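Side-chain contacts in ancillary protein 1 (Streptococcus pyogenes, PDB 2XI9), which acts as a pilus-presented adhesin whose internal thioester bond is required for efficient interaction with host cells: residues I249-D254 against Y286-N291; S167-E172 against T179-T184; A148-G153 against Q315-D320; G101-I106 against L321-R326. All coordinates share one frame; numbering follows the deposited sequence.

Contact 1: I249-D254 against Y286-N291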
loop_
_atom_site.group_PDB
_atom_site.type_symbol
_atom_site.label_atom_id
_atom_site.label_comp_id
_atom_site.label_asym_id
_atom_site.label_seq_id
_atom_site.Cartn_x
_atom_site.Cartn_y
_atom_site.Cartn_z
ATOM N N ILE A 249 6.770 -4.918 -9.971
ATOM C CA ILE A 249 6.563 -4.382 -8.624
ATOM C C ILE A 249 7.568 -5.024 -7.640
ATOM O O ILE A 249 8.238 -4.308 -6.892
ATOM C CB ILE A 249 5.097 -4.581 -8.152
ATOM C CG1 ILE A 249 4.132 -3.674 -8.952
ATOM C CG2 ILE A 249 5.010 -4.410 -6.586
ATOM C CD1 ILE A 249 4.311 -2.162 -8.763
ATOM N N TYR A 250 7.704 -6.354 -7.696
ATOM C CA TYR A 250 8.643 -7.072 -6.837
ATOM C C TYR A 250 10.102 -6.649 -7.062
ATOM O O TYR A 250 10.889 -6.665 -6.127
ATOM C CB TYR A 250 8.520 -8.580 -7.040
ATOM C CG TYR A 250 7.276 -9.245 -6.477
ATOM C CD1 TYR A 250 6.545 -8.676 -5.424
ATOM C CD2 TYR A 250 6.843 -10.441 -6.986
ATOM C CE1 TYR A 250 5.441 -9.301 -4.899
ATOM C CE2 TYR A 250 5.720 -11.097 -6.444
ATOM C CZ TYR A 250 5.025 -10.509 -5.412
ATOM O OH TYR A 250 3.928 -11.142 -4.869
ATOM N N TYR A 251 10.442 -6.294 -8.301
ATOM C CA TYR A 251 11.733 -5.743 -8.627
ATOM C C TYR A 251 12.095 -4.565 -7.712
ATOM O O TYR A 251 13.227 -4.486 -7.254
ATOM C CB TYR A 251 11.799 -5.355 -10.120
ATOM C CG TYR A 251 13.126 -4.727 -10.538
ATOM C CD1 TYR A 251 13.333 -3.352 -10.455
ATOM C CD2 TYR A 251 14.178 -5.512 -10.963
ATOM C CE1 TYR A 251 14.556 -2.786 -10.813
ATOM C CE2 TYR A 251 15.401 -4.942 -11.333
ATOM C CZ TYR A 251 15.575 -3.586 -11.250
ATOM O OH TYR A 251 16.786 -3.027 -11.599
ATOM N N PHE A 252 11.128 -3.694 -7.412
ATOM C CA PHE A 252 11.338 -2.514 -6.581
ATOM C C PHE A 252 11.049 -2.787 -5.121
ATOM O O PHE A 252 11.742 -2.278 -4.286
ATOM C CB PHE A 252 10.492 -1.306 -7.064
ATOM C CG PHE A 252 10.912 -0.803 -8.428
ATOM C CD1 PHE A 252 12.132 -0.215 -8.600
ATOM C CD2 PHE A 252 10.085 -0.997 -9.539
ATOM C CE1 PHE A 252 12.552 0.202 -9.907
ATOM C CE2 PHE A 252 10.495 -0.628 -10.832
ATOM C CZ PHE A 252 11.705 -0.012 -11.001
ATOM N N THR A 253 10.021 -3.566 -4.802
ATOM C CA THR A 253 9.679 -3.776 -3.366
ATOM C C THR A 253 10.567 -4.792 -2.608
ATOM O O THR A 253 10.767 -4.690 -1.382
ATOM C CB THR A 253 8.210 -4.209 -3.190
ATOM O OG1 THR A 253 7.981 -5.462 -3.848
ATOM C CG2 THR A 253 7.258 -3.177 -3.753
ATOM N N ASP A 254 11.011 -5.803 -3.339
ATOM C CA ASP A 254 11.662 -6.973 -2.792
ATOM C C ASP A 254 12.982 -7.308 -3.496
ATOM O O ASP A 254 13.588 -8.329 -3.230
ATOM C CB ASP A 254 10.696 -8.137 -2.876
ATOM C CG ASP A 254 9.513 -7.994 -1.891
ATOM O OD1 ASP A 254 9.691 -8.169 -0.657
ATOM O OD2 ASP A 254 8.406 -7.741 -2.364
ATOM N N TYR A 286 11.326 1.535 -18.021
ATOM C CA TYR A 286 10.519 2.723 -18.112
ATOM C C TYR A 286 10.455 3.384 -16.740
ATOM O O TYR A 286 10.778 4.560 -16.577
ATOM C CB TYR A 286 9.090 2.403 -18.639
ATOM C CG TYR A 286 8.167 3.580 -18.464
ATOM C CD1 TYR A 286 8.371 4.758 -19.154
ATOM C CD2 TYR A 286 7.130 3.535 -17.565
ATOM C CE1 TYR A 286 7.524 5.872 -18.963
ATOM C CE2 TYR A 286 6.284 4.645 -17.360
ATOM C CZ TYR A 286 6.478 5.787 -18.067
ATOM O OH TYR A 286 5.638 6.872 -17.848
ATOM N N ALA A 287 10.058 2.621 -15.741
ATOM C CA ALA A 287 9.948 3.150 -14.391
ATOM C C ALA A 287 11.221 3.835 -13.917
ATOM O O ALA A 287 11.201 4.972 -13.381
ATOM C CB ALA A 287 9.508 2.001 -13.423
ATOM N N GLN A 288 12.346 3.174 -14.161
ATOM C CA GLN A 288 13.643 3.754 -13.815
ATOM C C GLN A 288 14.076 4.983 -14.606
ATOM O O GLN A 288 15.023 5.688 -14.196
ATOM C CB GLN A 288 14.727 2.670 -13.951
ATOM C CG GLN A 288 14.608 1.614 -12.912
ATOM C CD GLN A 288 15.618 0.466 -13.107
ATOM O OE1 GLN A 288 16.003 0.110 -14.238
ATOM N NE2 GLN A 288 16.087 -0.066 -11.998
ATOM N N ASP A 289 13.443 5.260 -15.747
ATOM C CA ASP A 289 13.899 6.399 -16.545
ATOM C C ASP A 289 13.505 7.722 -15.860
ATOM O O ASP A 289 12.732 7.709 -14.915
ATOM C CB ASP A 289 13.453 6.271 -17.998
ATOM C CG ASP A 289 12.085 6.871 -18.300
ATOM O OD1 ASP A 289 11.448 7.564 -17.450
ATOM O OD2 ASP A 289 11.712 6.715 -19.494
ATOM N N SER A 290 14.056 8.824 -16.322
ATOM C CA SER A 290 13.955 10.113 -15.588
ATOM C C SER A 290 12.572 10.808 -15.634
ATOM O O SER A 290 12.317 11.738 -14.860
ATOM C CB SER A 290 14.981 11.066 -16.092
ATOM O OG SER A 290 16.264 10.512 -15.942
ATOM N N ASN A 291 11.692 10.328 -16.508
ATOM C CA ASN A 291 10.423 11.004 -16.724
ATOM C C ASN A 291 9.485 10.804 -15.535
ATOM O O ASN A 291 9.521 9.767 -14.876
ATOM C CB ASN A 291 9.796 10.572 -18.055
ATOM C CG ASN A 291 10.652 10.968 -19.213
ATOM O OD1 ASN A 291 11.073 12.124 -19.307
ATOM N ND2 ASN A 291 10.985 10.000 -20.081
HETATM O O HOH W 1 17.237 -2.219 -14.621
#
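Gln288 and Phe252 bury the most surface here, with Ala287 and Tyr251 completing the contact. The methylene CG of Gln288 lies at the edge of the Phe252 ring, close to the ring plane, 3.8 Å from Phe252 CZ. Ala287 CB comes up to the same end of the ring, 3.8 Å from Phe252 CE2, an apolar contact. One face of the Phe252 phenyl is covered from within its own helix: Tyr251 CD1 sits 3.6 Å above the Phe252 ring plane, over its centre. The ring of His215 also stacks with Phe252.

Beyond CG the Gln288 chain runs extended (chi2 175°), which carries its amide past the phenyl to the phenol of Tyr251. Amide and phenol planes stand 79° apart, and Gln288 NE2 approaches at the edge of the ring, giving a weak, bent hydrogen bond to Tyr251 OH (3.1 Å, 134° at the hydrogen). A water supplements it, donating to Gln288 OE1 at 2.7 Å and lying 3.2 Å from Tyr251 OH. The Tyr251 ring in addition forms a cation-pi contact with Arg205.

Phe252 and Ala287 are buried, whereas Gln288 is exposed. Val219 of helix 209-222 touches both Phe252 and Ala287, and Lys218 of that helix gathers the carbonyl oxygens of Tyr286 and Ala287. The arrangement is one of helix-helix packing, in which helices 238-253 and 274-288 meet near their C-terminal ends beside helix 209-222 in the helical part of the thioester domain.

Contact 2: S167-E172 against T179-T184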
loop_
_atom_site.group_PDB
_atom_site.type_symbol
_atom_site.label_atom_id
_atom_site.label_comp_id
_atom_site.label_asym_id
_atom_site.label_seq_id
_atom_site.Cartn_x
_atom_site.Cartn_y
_atom_site.Cartn_z
ATOM N N SER A 167 -0.810 -13.787 0.370
ATOM C CA SER A 167 -1.757 -13.170 -0.576
ATOM C C SER A 167 -3.160 -12.928 0.070
ATOM O O SER A 167 -3.489 -13.519 1.097
ATOM C CB SER A 167 -1.868 -14.055 -1.815
ATOM O OG SER A 167 -2.148 -15.394 -1.465
ATOM N N PRO A 168 -3.969 -12.027 -0.517
ATOM C CA PRO A 168 -5.298 -11.780 0.036
ATOM C C PRO A 168 -6.135 -13.050 0.015
ATOM O O PRO A 168 -5.874 -13.916 -0.787
ATOM C CB PRO A 168 -5.872 -10.638 -0.848
ATOM C CG PRO A 168 -4.937 -10.386 -1.849
ATOM C CD PRO A 168 -3.632 -11.075 -1.575
ATOM N N PRO A 169 -7.093 -13.182 0.944
ATOM C CA PRO A 169 -7.839 -14.401 1.091
ATOM C C PRO A 169 -8.362 -14.982 -0.204
ATOM O O PRO A 169 -8.923 -14.263 -1.057
ATOM C CB PRO A 169 -8.977 -14.004 2.031
ATOM C CG PRO A 169 -8.433 -12.851 2.806
ATOM C CD PRO A 169 -7.463 -12.181 1.962
ATOM N N ASP A 170 -8.189 -16.303 -0.344
ATOM C CA ASP A 170 -8.711 -16.980 -1.513
ATOM C C ASP A 170 -10.240 -16.892 -1.530
ATOM O O ASP A 170 -10.909 -17.083 -0.500
ATOM C CB ASP A 170 -8.311 -18.458 -1.519
ATOM C CG ASP A 170 -6.820 -18.677 -1.747
ATOM O OD1 ASP A 170 -6.124 -17.787 -2.243
ATOM O OD2 ASP A 170 -6.345 -19.772 -1.412
ATOM N N SER A 171 -10.779 -16.635 -2.717
ATOM C CA SER A 171 -12.206 -16.551 -2.922
ATOM C C SER A 171 -12.555 -17.567 -3.973
ATOM O O SER A 171 -12.199 -17.408 -5.126
ATOM C CB SER A 171 -12.612 -15.165 -3.409
ATOM O OG SER A 171 -14.021 -15.138 -3.630
ATOM N N GLU A 172 -13.257 -18.603 -3.572
ATOM C CA GLU A 172 -13.615 -19.682 -4.498
ATOM C C GLU A 172 -14.533 -19.174 -5.615
ATOM O O GLU A 172 -14.397 -19.586 -6.770
ATOM C CB GLU A 172 -14.265 -20.849 -3.772
ATOM C CG GLU A 172 -14.443 -22.025 -4.720
ATOM C CD GLU A 172 -14.953 -23.294 -4.073
ATOM O OE1 GLU A 172 -15.187 -23.317 -2.843
ATOM O OE2 GLU A 172 -15.128 -24.263 -4.834
ATOM N N THR A 179 -15.269 -13.445 1.768
ATOM C CA THR A 179 -14.608 -14.640 2.290
ATOM C C THR A 179 -14.828 -14.715 3.806
ATOM O O THR A 179 -15.098 -13.700 4.454
ATOM C CB THR A 179 -13.111 -14.632 2.005
ATOM O OG1 THR A 179 -12.507 -13.624 2.818
ATOM C CG2 THR A 179 -12.805 -14.367 0.492
ATOM N N PRO A 180 -14.688 -15.918 4.386
ATOM C CA PRO A 180 -14.784 -16.025 5.846
ATOM C C PRO A 180 -13.666 -15.252 6.575
ATOM O O PRO A 180 -13.892 -14.696 7.651
ATOM C CB PRO A 180 -14.689 -17.535 6.121
ATOM C CG PRO A 180 -14.330 -18.196 4.837
ATOM C CD PRO A 180 -14.511 -17.220 3.716
ATOM N N ASP A 181 -12.487 -15.183 5.981
ATOM C CA ASP A 181 -11.395 -14.405 6.575
ATOM C C ASP A 181 -11.777 -12.917 6.723
ATOM O O ASP A 181 -11.414 -12.264 7.711
ATOM C CB ASP A 181 -10.122 -14.563 5.762
ATOM C CG ASP A 181 -9.467 -15.957 5.925
ATOM O OD1 ASP A 181 -9.431 -16.511 7.052
ATOM O OD2 ASP A 181 -8.982 -16.490 4.904
ATOM N N PHE A 182 -12.527 -12.381 5.762
ATOM C CA PHE A 182 -12.972 -10.986 5.884
ATOM C C PHE A 182 -14.092 -10.872 6.892
ATOM O O PHE A 182 -14.016 -10.061 7.812
ATOM C CB PHE A 182 -13.407 -10.416 4.536
ATOM C CG PHE A 182 -13.967 -9.017 4.625
ATOM C CD1 PHE A 182 -13.122 -7.937 4.834
ATOM C CD2 PHE A 182 -15.338 -8.787 4.494
ATOM C CE1 PHE A 182 -13.624 -6.640 4.928
ATOM C CE2 PHE A 182 -15.853 -7.496 4.579
ATOM C CZ PHE A 182 -14.991 -6.419 4.797
ATOM N N THR A 183 -15.102 -11.733 6.751
ATOM C CA THR A 183 -16.283 -11.700 7.608
ATOM C C THR A 183 -15.987 -11.924 9.088
ATOM O O THR A 183 -16.548 -11.247 9.936
ATOM C CB THR A 183 -17.330 -12.725 7.156
ATOM O OG1 THR A 183 -17.644 -12.493 5.773
ATOM C CG2 THR A 183 -18.578 -12.585 7.993
ATOM N N THR A 184 -15.084 -12.852 9.394
ATOM C CA THR A 184 -14.690 -13.100 10.782
ATOM C C THR A 184 -13.744 -12.001 11.303
ATOM O O THR A 184 -13.435 -11.952 12.500
ATOM C CB THR A 184 -13.985 -14.460 10.922
ATOM O OG1 THR A 184 -12.828 -14.465 10.089
ATOM C CG2 THR A 184 -14.894 -15.595 10.512
#
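Thr179, the N-cap of the short helix 180-183, packs with Asp181 against Pro169 and the strand 170-171, an outermost strand of the seven-stranded mixed sheet; both segments lie in the thioester-domain region. Only six residues separate the two segments, so the contact closes a short loop and sets the helix start against the sheet edge.

Pro169 CB lies 3.6 Å from Thr179 OG1 and 3.8 Å from Asp181 OD2, the proline and threonine side chains crossing at about a right angle, while Pro169 CG meets Asp181 CB at 3.8 Å. Tyr189 of strand 189-193 also touches the proline ring. Thr179 OG1 is placed between the backbone N and the carbonyl carbon (chi1 70°), where it can accept from Phe182 N at 3.2 Å and cap the helix while brushing the proline.

The polar groups of the strand are engaged elsewhere: Ser171 OG with Gly175 N, and Asp170 OD1 with Asn129 of the adjacent parallel strand 127-130. Thr179 N, in turn, is bonded to Glu126. Toward the strand Thr179 turns its methyl, CG2 resting 3.5 Å from Asp170 O and 4.0 Å from Ser171 CB.

Contact 3: A148-G153 against Q315-D320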
loop_
_atom_site.group_PDB
_atom_site.type_symbol
_atom_site.label_atom_id
_atom_site.label_comp_id
_atom_site.label_asym_id
_atom_site.label_seq_id
_atom_site.Cartn_x
_atom_site.Cartn_y
_atom_site.Cartn_z
ATOM N N ALA A 148 -8.901 -5.797 -4.924
ATOM C CA ALA A 148 -9.562 -5.163 -3.775
ATOM C C ALA A 148 -10.947 -4.703 -4.163
ATOM O O ALA A 148 -11.206 -4.340 -5.322
ATOM C CB ALA A 148 -8.722 -3.967 -3.186
ATOM N N LYS A 149 -11.822 -4.686 -3.176
ATOM C CA LYS A 149 -13.160 -4.185 -3.340
ATOM C C LYS A 149 -13.203 -2.672 -3.069
ATOM O O LYS A 149 -12.803 -2.197 -1.991
ATOM C CB LYS A 149 -14.115 -4.924 -2.416
ATOM C CG LYS A 149 -14.335 -6.381 -2.854
ATOM C CD LYS A 149 -15.683 -6.866 -2.499
ATOM C CE LYS A 149 -16.634 -6.800 -3.687
ATOM N NZ LYS A 149 -18.038 -6.849 -3.206
ATOM N N ASN A 150 -13.685 -1.913 -4.056
ATOM C CA ASN A 150 -14.033 -0.495 -3.850
ATOM C C ASN A 150 -15.278 -0.319 -3.008
ATOM O O ASN A 150 -16.119 -1.221 -2.902
ATOM C CB ASN A 150 -14.215 0.208 -5.196
ATOM C CG ASN A 150 -12.989 0.108 -6.055
ATOM O OD1 ASN A 150 -11.850 0.204 -5.565
ATOM N ND2 ASN A 150 -13.202 -0.126 -7.349
ATOM N N LYS A 151 -15.440 0.866 -2.441
ATOM C CA LYS A 151 -16.571 1.120 -1.583
ATOM C C LYS A 151 -17.919 0.780 -2.242
ATOM O O LYS A 151 -18.780 0.204 -1.590
ATOM C CB LYS A 151 -16.572 2.573 -1.074
ATOM C CG LYS A 151 -17.625 2.848 -0.017
ATOM C CD LYS A 151 -17.664 4.323 0.383
ATOM C CE LYS A 151 -18.763 4.602 1.401
ATOM N NZ LYS A 151 -18.980 6.083 1.563
ATOM N N ASN A 152 -18.105 1.093 -3.529
ATOM C CA ASN A 152 -19.406 0.847 -4.167
ATOM C C ASN A 152 -19.625 -0.606 -4.616
ATOM O O ASN A 152 -20.657 -0.913 -5.219
ATOM C CB ASN A 152 -19.658 1.807 -5.347
ATOM C CG ASN A 152 -18.677 1.610 -6.491
ATOM O OD1 ASN A 152 -17.943 0.619 -6.554
ATOM N ND2 ASN A 152 -18.658 2.573 -7.410
ATOM N N GLY A 153 -18.684 -1.495 -4.314
ATOM C CA GLY A 153 -18.852 -2.924 -4.643
ATOM C C GLY A 153 -18.155 -3.378 -5.909
ATOM O O GLY A 153 -18.127 -4.576 -6.207
ATOM N N GLN A 315 -6.427 1.875 -9.458
ATOM C CA GLN A 315 -7.467 2.895 -9.617
ATOM C C GLN A 315 -7.233 3.941 -8.505
ATOM O O GLN A 315 -6.360 3.750 -7.677
ATOM C CB GLN A 315 -8.876 2.284 -9.511
ATOM C CG GLN A 315 -9.167 1.168 -10.602
ATOM C CD GLN A 315 -10.481 0.413 -10.357
ATOM O OE1 GLN A 315 -11.237 0.747 -9.449
ATOM N NE2 GLN A 315 -10.764 -0.605 -11.195
ATOM N N TRP A 316 -8.048 4.977 -8.490
ATOM C CA TRP A 316 -7.973 6.089 -7.512
ATOM C C TRP A 316 -9.375 6.450 -7.028
ATOM O O TRP A 316 -10.215 6.921 -7.824
ATOM C CB TRP A 316 -7.279 7.292 -8.165
ATOM C CG TRP A 316 -7.234 8.525 -7.351
ATOM C CD1 TRP A 316 -7.755 9.747 -7.687
ATOM C CD2 TRP A 316 -6.684 8.668 -6.047
ATOM N NE1 TRP A 316 -7.546 10.641 -6.664
ATOM C CE2 TRP A 316 -6.884 10.000 -5.651
ATOM C CE3 TRP A 316 -6.032 7.788 -5.163
ATOM C CZ2 TRP A 316 -6.437 10.492 -4.396
ATOM C CZ3 TRP A 316 -5.610 8.273 -3.922
ATOM C CH2 TRP A 316 -5.802 9.617 -3.569
ATOM N N HIS A 317 -9.628 6.247 -5.728
ATOM C CA HIS A 317 -10.918 6.550 -5.088
ATOM C C HIS A 317 -10.750 7.536 -3.913
ATOM O O HIS A 317 -10.622 7.104 -2.769
ATOM C CB HIS A 317 -11.561 5.256 -4.610
ATOM C CG HIS A 317 -11.940 4.364 -5.731
ATOM N ND1 HIS A 317 -11.037 3.520 -6.339
ATOM C CD2 HIS A 317 -13.092 4.259 -6.435
ATOM C CE1 HIS A 317 -11.629 2.908 -7.351
ATOM N NE2 HIS A 317 -12.881 3.324 -7.418
ATOM N N PRO A 318 -10.673 8.833 -4.194
ATOM C CA PRO A 318 -10.403 9.839 -3.128
ATOM C C PRO A 318 -11.596 10.192 -2.242
ATOM O O PRO A 318 -11.420 10.829 -1.181
ATOM C CB PRO A 318 -10.009 11.089 -3.911
ATOM C CG PRO A 318 -10.620 10.892 -5.286
ATOM C CD PRO A 318 -10.575 9.426 -5.546
ATOM N N GLU A 319 -12.794 9.784 -2.680
ATOM C CA GLU A 319 -14.049 10.192 -2.068
ATOM C C GLU A 319 -14.179 9.755 -0.602
ATOM O O GLU A 319 -14.822 10.438 0.186
ATOM C CB GLU A 319 -15.280 9.765 -2.927
ATOM C CG GLU A 319 -15.229 8.335 -3.498
ATOM C CD GLU A 319 -14.318 8.188 -4.761
ATOM O OE1 GLU A 319 -13.503 9.081 -5.037
ATOM O OE2 GLU A 319 -14.443 7.202 -5.506
ATOM N N ASP A 320 -13.494 8.678 -0.223
ATOM C CA ASP A 320 -13.629 8.085 1.110
ATOM C C ASP A 320 -12.392 8.326 1.973
ATOM O O ASP A 320 -12.346 7.911 3.134
ATOM C CB ASP A 320 -13.891 6.585 0.961
ATOM C CG ASP A 320 -13.462 6.065 -0.398
ATOM O OD1 ASP A 320 -12.276 6.295 -0.716
ATOM O OD2 ASP A 320 -14.304 5.484 -1.155
HETATM O O HOH W 2 -13.557 2.882 -2.683
HETATM O O HOH W 3 -15.453 2.979 -7.878
#
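The imidazole of His317 carries the Asn150 amide over one face and has Gln315 OE1 at its edge, in the plane of the ring. Amide and imidazole planes are inclined by 35°, and the closest point is Asn150 OD1, 3.2 Å from His317 CE1. Asn150 CB lies above the same ring, offset toward its rim. Trp316, in contrast, turns away from the Asn150 segment, and one of its faces is covered by Pro318 CD, again off-centre.

The extended chain of Gln315 reaches across to bring OE1 to Asn150 ND2 at 3.0 Å. The hydrogen bond is moderately bent, 144° at the hydrogen, and the donor is tilted 18° from the carbonyl plane of the glutamine. Asn150 ND2 also bonds to Ser154 OG, and Asn150 OD1 accepts from Gln156 NE2, so both ends of this buried amide are gripped and its flip is fixed. Asp299 OD2 is hydrogen-bonded to His317 ND1 and fixes the rotation of the ring.

Asn150 opens the type I beta turn Asn150-Gly153 at the tip of the hairpin that joins strands 146-149 and 155-160; the partner loop leads from strand 311-313 of the same sheet to strand 321-329.

Further along the turn, water mediates much of the contact. Lys151 and Asp320 slide past each other in opposite directions, with Lys151 CB 3.7 Å from Asp320 OD2 and the ammonium not in contact with the carboxylate. A water accepts from Lys151 N and donates to Asp320 OD2, and a second water, 2.6 Å from His317 NE2, also accepts a weak bond from Asn152 ND2.

Contact 4: G101-I106 against L321-R326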
loop_
_atom_site.group_PDB
_atom_site.type_symbol
_atom_site.label_atom_id
_atom_site.label_comp_id
_atom_site.label_asym_id
_atom_site.label_seq_id
_atom_site.Cartn_x
_atom_site.Cartn_y
_atom_site.Cartn_z
ATOM N N GLY A 101 -9.132 23.923 3.033
ATOM C CA GLY A 101 -9.504 22.543 2.727
ATOM C C GLY A 101 -8.344 21.590 2.452
ATOM O O GLY A 101 -8.570 20.423 2.140
ATOM N N LYS A 102 -7.106 22.070 2.559
ATOM C CA LYS A 102 -5.934 21.223 2.359
ATOM C C LYS A 102 -5.086 21.197 3.628
ATOM O O LYS A 102 -5.062 22.156 4.409
ATOM C CB LYS A 102 -5.076 21.717 1.185
ATOM C CG LYS A 102 -5.825 21.957 -0.143
ATOM C CD LYS A 102 -5.863 20.703 -1.046
ATOM C CE LYS A 102 -4.518 20.405 -1.746
ATOM N NZ LYS A 102 -3.799 19.213 -1.180
ATOM N N VAL A 103 -4.396 20.082 3.830
ATOM C CA VAL A 103 -3.518 19.907 4.972
ATOM C C VAL A 103 -2.106 19.665 4.452
ATOM O O VAL A 103 -1.891 18.935 3.467
ATOM C CB VAL A 103 -3.977 18.743 5.880
ATOM C CG1 VAL A 103 -2.978 18.500 7.005
ATOM C CG2 VAL A 103 -5.370 19.020 6.468
ATOM N N TYR A 104 -1.151 20.283 5.124
ATOM C CA TYR A 104 0.247 20.216 4.748
ATOM C C TYR A 104 1.073 19.890 5.971
ATOM O O TYR A 104 0.900 20.504 7.009
ATOM C CB TYR A 104 0.732 21.557 4.180
ATOM C CG TYR A 104 -0.065 22.075 3.002
ATOM C CD1 TYR A 104 0.183 21.618 1.720
ATOM C CD2 TYR A 104 -1.063 23.032 3.177
ATOM C CE1 TYR A 104 -0.547 22.089 0.631
ATOM C CE2 TYR A 104 -1.803 23.515 2.096
ATOM C CZ TYR A 104 -1.542 23.043 0.825
ATOM O OH TYR A 104 -2.262 23.519 -0.257
ATOM N N THR A 105 1.976 18.932 5.834
ATOM C CA THR A 105 2.913 18.605 6.876
ATOM C C THR A 105 4.187 19.429 6.630
ATOM O O THR A 105 4.574 19.685 5.477
ATOM C CB THR A 105 3.116 17.066 6.949
ATOM O OG1 THR A 105 3.416 16.543 5.656
ATOM C CG2 THR A 105 1.807 16.382 7.425
ATOM N N ILE A 106 4.781 19.910 7.720
ATOM C CA ILE A 106 5.878 20.860 7.660
ATOM C C ILE A 106 7.073 20.316 8.425
ATOM O O ILE A 106 7.089 20.354 9.659
ATOM C CB ILE A 106 5.472 22.207 8.267
ATOM C CG1 ILE A 106 4.403 22.882 7.403
ATOM C CG2 ILE A 106 6.685 23.119 8.391
ATOM C CD1 ILE A 106 3.548 23.859 8.158
ATOM N N LEU A 321 -11.418 9.028 1.426
ATOM C CA LEU A 321 -10.172 9.257 2.121
ATOM C C LEU A 321 -10.296 10.578 2.855
ATOM O O LEU A 321 -10.855 11.538 2.303
ATOM C CB LEU A 321 -9.009 9.303 1.129
ATOM C CG LEU A 321 -8.760 8.026 0.323
ATOM C CD1 LEU A 321 -7.512 8.152 -0.573
ATOM C CD2 LEU A 321 -8.613 6.879 1.286
ATOM N N VAL A 322 -9.819 10.602 4.096
ATOM C CA VAL A 322 -9.768 11.847 4.889
ATOM C C VAL A 322 -8.326 12.093 5.325
ATOM O O VAL A 322 -7.487 11.178 5.321
ATOM C CB VAL A 322 -10.744 11.813 6.109
ATOM C CG1 VAL A 322 -12.185 11.509 5.650
ATOM C CG2 VAL A 322 -10.295 10.787 7.139
ATOM N N ASP A 323 -8.029 13.335 5.680
ATOM C CA ASP A 323 -6.682 13.689 6.140
ATOM C C ASP A 323 -6.426 13.052 7.475
ATOM O O ASP A 323 -7.222 13.191 8.397
ATOM C CB ASP A 323 -6.505 15.196 6.271
ATOM C CG ASP A 323 -6.247 15.861 4.942
ATOM O OD1 ASP A 323 -5.158 15.666 4.358
ATOM O OD2 ASP A 323 -7.151 16.561 4.480
ATOM N N ILE A 324 -5.303 12.359 7.552
ATOM C CA ILE A 324 -4.806 11.760 8.761
ATOM C C ILE A 324 -3.608 12.572 9.183
ATOM O O ILE A 324 -2.779 12.948 8.355
ATOM C CB ILE A 324 -4.377 10.306 8.522
ATOM C CG1 ILE A 324 -5.550 9.471 8.010
ATOM C CG2 ILE A 324 -3.773 9.677 9.796
ATOM C CD1 ILE A 324 -6.839 9.650 8.725
ATOM N N ILE A 325 -3.509 12.881 10.472
ATOM C CA ILE A 325 -2.246 13.336 11.009
ATOM C C ILE A 325 -1.655 12.100 11.634
ATOM O O ILE A 325 -2.069 11.656 12.726
ATOM C CB ILE A 325 -2.382 14.466 12.024
ATOM C CG1 ILE A 325 -3.242 15.615 11.454
ATOM C CG2 ILE A 325 -0.984 14.963 12.439
ATOM C CD1 ILE A 325 -2.760 16.151 10.115
ATOM N N ARG A 326 -0.665 11.557 10.948
ATOM C CA ARG A 326 -0.050 10.300 11.318
ATOM C C ARG A 326 1.190 10.576 12.188
ATOM O O ARG A 326 2.035 11.430 11.852
ATOM C CB ARG A 326 0.279 9.534 10.035
ATOM C CG ARG A 326 0.450 8.038 10.172
ATOM C CD ARG A 326 0.057 7.237 8.912
ATOM N NE ARG A 326 0.934 6.072 8.818
ATOM C CZ ARG A 326 0.641 4.921 8.235
ATOM N NH1 ARG A 326 -0.541 4.703 7.645
ATOM N NH2 ARG A 326 1.558 3.963 8.248
HETATM O O HOH W 4 -4.717 17.648 2.204
#
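Val103 makes the contact for its strand, meeting Asp323 and Ile325 of strand 321-329 with its two methyl groups. The chain reaches it from Gly101, which has a positive phi in the turn between strands 94-99 and 102-107, and from Lys102, which points away and pairs with Glu113.

At Val103 itself, CG1 stands anti to the backbone N (chi1 175°) and packs on Ile325 CD1 at 3.9 Å. The other methyl, Val103 CG2, lies against the carboxylate of Asp323, 3.6 Å from Asp323 CG, where the two side chains run past each other in opposite directions. Phe96 of strand 94-99 touches both Val103 and Ile325, extending the apolar side of the contact. The backbone joins in through a water, which accepts from Val103 N at 2.9 Å and donates to Asp323 OD1 at 3.0 Å.

The two strands lie in different sheets, both of which draw strands from the prealbumin-like region; strand 321-329 returns from far along the chain to sit beside strand 26-33 in the mixed one. The contact joins the two sheets through side chains and water. Asp323 is buried beside a valine, yet its OD1 forms a salt bridge with Lys117 and accepts from Asn114 ND2 as well as the water; this company would be expected to favour a charged carboxylate even in apolar surroundings.

Overall arrangement
Contacts 3 and 4 are continuous: residues 315-320 run directly into 321-326, and Trp316 CH2 packs on Leu321 CD1 at 3.7 Å, although the contact centres are 19 Å apart. The chain thus passes from the seven-stranded sheet to the four-stranded one, which also takes strands 26-33 and 68-71 of the prealbumin-like domain. Contact 2 reaches the same seven-stranded sheet as contact 3, their centres 18 Å apart and nearest atoms about 7 Å. Contact 1 belongs to the helical part, 30 Å from contact 2 between centres, though both lie in the thioester domain. In sequence, contacts 1 and 2 follow in series inside the loop closed by contact 3, itself nested within contact 4.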